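Local coordinates for uncharacterized protein YLR132C (Kluyveromyces marxianus, PDB 6PGL) that probably acts as a nuclease, a U6 snRNA phosphodiesterase of the 2H superfamily, and binds uridine monophosphate between its two lobes, at residues A[57-62]-A[155-160]. Residues are numbered along the deposited sequence; the frame is centred on the assembly and turned at random.
Sequences KPLHVS and VSFGVA. With U5P (uridine-5'-monophosphate), chain E.
L59 and V155 meet where two antiparallel sheets of the 2H phosphodiesterase fold face each other, one strand of each carrying an H-x-S motif: H60 and S62 on strand 59-68, H154 and S156 on strand 154-161. The strand axes approach to 6.1 Å at 144°, yet the backbones are joined through water and not by direct bonds. One water accepts from H60 N and donates to S156 O; a second donates to H60 O and to phosphate O2P of the bound UMP while accepting from S156 N.

Below this polar layer the contact is apolar. L59, CG anti to its carbonyl carbon (chi1 -56°), sends CD1 to V155 CG1 at 3.9 Å and approaches the F157 ring obliquely, L59 CD1 lying 3.4 Å from F157 CD1. V155 CG1 also lies over one face of that ring, offset toward the rim, while V155 CG2 meets V61 CG2 at 3.7 Å. L98 touches both V155 and F157 from strand 94-99.

On the ligand side, H60 NE2 donates to O3P of UMP near the imidazole plane (2.7 Å, 152°), and the second water sits 3.4 Å above the ring centre. With an alanine here, O3P would probably be left without its imidazole donor and the second water without the ring beneath it. S62 OG lies a suspiciously short 2.4 Å from O1P, so the details of that bond are doubtful; H154 NE2 also bonds the nucleotide. From the facing strand S156 OG completes the grip, donating to O2P at 2.8 Å.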
ATOM      1  N   LYS A  57       1.566   9.809   9.818  1.00 28.15           N
ATOM      2  CA  LYS A  57       0.815   9.647   8.582  1.00 25.57           C
ATOM      3  C   LYS A  57       0.327   8.207   8.525  1.00 24.38           C
ATOM      4  O   LYS A  57       1.120   7.289   8.765  1.00 25.04           O
ATOM      5  CB  LYS A  57       1.681   9.955   7.324  1.00 25.26           C
ATOM      6  CG  LYS A  57       2.071  11.396   7.155  1.00 35.69           C
ATOM      7  CD  LYS A  57       0.829  12.286   6.992  1.00 44.65           C
ATOM      8  CE  LYS A  57       1.163  13.734   6.658  1.00 54.15           C
ATOM      9  NZ  LYS A  57      -0.071  14.476   6.208  1.00 58.52           N
ATOM     10  N   PRO A  58      -0.937   7.951   8.225  1.00 22.14           N
ATOM     11  CA  PRO A  58      -1.386   6.558   8.183  1.00 25.77           C
ATOM     12  C   PRO A  58      -0.743   5.793   7.030  1.00 23.58           C
ATOM     13  O   PRO A  58      -0.368   6.370   6.007  1.00 22.19           O
ATOM     14  CB  PRO A  58      -2.902   6.673   8.012  1.00 22.21           C
ATOM     15  CG  PRO A  58      -3.119   8.029   7.446  1.00 29.58           C
ATOM     16  CD  PRO A  58      -2.044   8.900   8.018  1.00 25.59           C
ATOM     17  N   LEU A  59      -0.567   4.485   7.236  1.00 23.81           N
ATOM     18  CA  LEU A  59      -0.221   3.563   6.165  1.00 20.87           C
ATOM     19  C   LEU A  59      -1.512   3.073   5.514  1.00 22.64           C
ATOM     20  O   LEU A  59      -2.619   3.493   5.883  1.00 24.75           O
ATOM     21  CB  LEU A  59       0.634   2.401   6.680  1.00 14.68           C
ATOM     22  CG  LEU A  59       1.910   2.821   7.394  1.00 20.45           C
ATOM     23  CD1 LEU A  59       2.735   1.629   7.867  1.00 17.66           C
ATOM     24  CD2 LEU A  59       2.742   3.764   6.526  1.00 21.26           C
ATOM     25  N   HIS A  60      -1.393   2.198   4.509  1.00 21.49           N
ATOM     26  CA  HIS A  60      -2.595   1.720   3.831  1.00 17.96           C
ATOM     27  C   HIS A  60      -2.382   0.329   3.253  1.00 17.87           C
ATOM     28  O   HIS A  60      -1.248  -0.126   3.059  1.00 21.98           O
ATOM     29  CB  HIS A  60      -3.057   2.689   2.711  1.00 21.93           C
ATOM     30  CG  HIS A  60      -2.099   2.804   1.558  1.00 28.06           C
ATOM     31  ND1 HIS A  60      -1.060   3.713   1.540  1.00 29.64           N
ATOM     32  CD2 HIS A  60      -2.033   2.139   0.374  1.00 29.31           C
ATOM     33  CE1 HIS A  60      -0.387   3.593   0.404  1.00 28.61           C
ATOM     34  NE2 HIS A  60      -0.956   2.644  -0.320  1.00 29.53           N
ATOM     35  N   VAL A  61      -3.502  -0.375   3.057  1.00 19.10           N
ATOM     36  CA  VAL A  61      -3.573  -1.544   2.189  1.00 22.18           C
ATOM     37  C   VAL A  61      -4.366  -1.112   0.959  1.00 20.03           C
ATOM     38  O   VAL A  61      -5.559  -0.818   1.067  1.00 20.19           O
ATOM     39  CB  VAL A  61      -4.226  -2.762   2.879  1.00 24.98           C
ATOM     40  CG1 VAL A  61      -4.167  -4.026   1.959  1.00 25.39           C
ATOM     41  CG2 VAL A  61      -3.590  -3.049   4.222  1.00 18.13           C
ATOM     42  N   SER A  62      -3.725  -1.083  -0.211  1.00 19.47           N
ATOM     43  CA  SER A  62      -4.469  -0.870  -1.441  1.00 19.95           C
ATOM     44  C   SER A  62      -5.393  -2.053  -1.685  1.00 23.76           C
ATOM     45  O   SER A  62      -5.008  -3.211  -1.470  1.00 24.96           O
ATOM     46  CB  SER A  62      -3.542  -0.705  -2.649  1.00 21.86           C
ATOM     47  OG  SER A  62      -2.642   0.385  -2.500  1.00 20.34           O
ATOM     48  N   VAL A 155       1.459  -4.049   2.872  1.00 23.21           N
ATOM     49  CA  VAL A 155       1.604  -2.713   3.440  1.00 21.23           C
ATOM     50  C   VAL A 155       3.012  -2.228   3.107  1.00 23.67           C
ATOM     51  O   VAL A 155       3.988  -2.924   3.397  1.00 21.05           O
ATOM     52  CB  VAL A 155       1.400  -2.716   4.968  1.00 19.26           C
ATOM     53  CG1 VAL A 155       1.688  -1.323   5.530  1.00 17.72           C
ATOM     54  CG2 VAL A 155      -0.040  -3.173   5.353  1.00 16.96           C
ATOM     55  N   SER A 156       3.122  -1.039   2.504  1.00 21.89           N
ATOM     56  CA  SER A 156       4.429  -0.412   2.318  1.00 20.32           C
ATOM     57  C   SER A 156       4.803   0.411   3.539  1.00 18.03           C
ATOM     58  O   SER A 156       3.971   1.144   4.089  1.00 17.55           O
ATOM     59  CB  SER A 156       4.442   0.492   1.088  1.00 19.73           C
ATOM     60  OG  SER A 156       4.306  -0.306  -0.072  1.00 19.15           O
ATOM     61  N   PHE A 157       6.075   0.298   3.950  1.00 17.83           N
ATOM     62  CA  PHE A 157       6.552   0.986   5.136  1.00 19.13           C
ATOM     63  C   PHE A 157       7.561   2.096   4.847  1.00 21.44           C
ATOM     64  O   PHE A 157       7.678   3.027   5.656  1.00 20.48           O
ATOM     65  CB  PHE A 157       7.174  -0.035   6.107  1.00 18.93           C
ATOM     66  CG  PHE A 157       6.149  -0.967   6.723  1.00 17.93           C
ATOM     67  CD1 PHE A 157       5.342  -0.526   7.747  1.00 17.83           C
ATOM     68  CD2 PHE A 157       5.982  -2.258   6.248  1.00 18.00           C
ATOM     69  CE1 PHE A 157       4.385  -1.362   8.321  1.00 21.47           C
ATOM     70  CE2 PHE A 157       5.032  -3.108   6.823  1.00 22.99           C
ATOM     71  CZ  PHE A 157       4.243  -2.652   7.879  1.00 18.02           C
ATOM     72  N   GLY A 158       8.272   2.037   3.719  1.00 21.75           N
ATOM     73  CA  GLY A 158       9.227   3.076   3.365  1.00 20.33           C
ATOM     74  C   GLY A 158       9.338   3.130   1.857  1.00 23.97           C
ATOM     75  O   GLY A 158       8.916   2.203   1.155  1.00 21.89           O
ATOM     76  N   VAL A 159       9.895   4.235   1.357  1.00 20.79           N
ATOM     77  CA  VAL A 159      10.022   4.425  -0.081  1.00 20.92           C
ATOM     78  C   VAL A 159      11.356   5.099  -0.390  1.00 19.59           C
ATOM     79  O   VAL A 159      11.726   6.094   0.244  1.00 20.71           O
ATOM     80  CB  VAL A 159       8.833   5.235  -0.656  1.00 22.11           C
ATOM     81  CG1 VAL A 159       8.753   6.647  -0.061  1.00 19.29           C
ATOM     82  CG2 VAL A 159       8.914   5.278  -2.185  1.00 21.12           C
ATOM     83  N   ALA A 160      12.077   4.548  -1.364  1.00 20.33           N
ATOM     84  CA  ALA A 160      13.343   5.083  -1.814  1.00 23.63           C
ATOM     85  C   ALA A 160      13.231   5.490  -3.272  1.00 24.31           C
ATOM     86  O   ALA A 160      12.493   4.879  -4.053  1.00 21.16           O
ATOM     87  CB  ALA A 160      14.455   4.023  -1.652  1.00 21.33           C
TER
HETATM   88  N1  U5P E 302       2.971  -2.775  -7.038  0.77 41.16           N
HETATM   89  C2  U5P E 302       3.790  -3.646  -7.810  0.77 47.60           C
HETATM   90  N3  U5P E 302       3.479  -4.941  -7.906  0.77 47.66           N
HETATM   91  C4  U5P E 302       2.404  -5.429  -7.296  0.77 47.25           C
HETATM   92  C5  U5P E 302       1.581  -4.595  -6.544  0.77 39.70           C
HETATM   93  C6  U5P E 302       1.885  -3.248  -6.429  0.77 36.25           C
HETATM   94  O2  U5P E 302       4.824  -3.241  -8.404  0.77 47.64           O
HETATM   95  O4  U5P E 302       2.164  -6.650  -7.416  0.77 51.53           O
HETATM   96  C1' U5P E 302       3.306  -1.346  -6.940  0.77 38.61           C
HETATM   97  C2' U5P E 302       2.111  -0.425  -7.125  0.77 38.90           C
HETATM   98  O2' U5P E 302       1.868  -0.200  -8.493  0.77 40.76           O
HETATM   99  C3' U5P E 302       2.539   0.828  -6.362  0.77 36.79           C
HETATM  100  C4' U5P E 302       3.529   0.308  -5.312  0.77 33.86           C
HETATM  101  O3' U5P E 302       3.208   1.708  -7.262  0.77 38.71           O
HETATM  102  O4' U5P E 302       3.809  -1.073  -5.652  0.77 34.21           O
HETATM  103  C5' U5P E 302       3.057   0.393  -3.878  0.77 32.31           C
HETATM  104  O5' U5P E 302       1.645   0.236  -3.770  0.77 30.03           O
HETATM  105  P   U5P E 302       0.891   0.442  -2.380  0.77 28.15           P
HETATM  106  O1P U5P E 302      -0.343  -0.394  -2.517  0.77 28.58           O
HETATM  107  O2P U5P E 302       1.850  -0.037  -1.306  0.77 26.09           O
HETATM  108  O3P U5P E 302       0.569   1.910  -2.368  0.77 33.61           O
HETATM  109  O   HOH W   1       1.527   2.284   3.306  1.00 19.75           O
HETATM  110  O   HOH W   2       0.922   0.357   1.401  1.00 23.50           O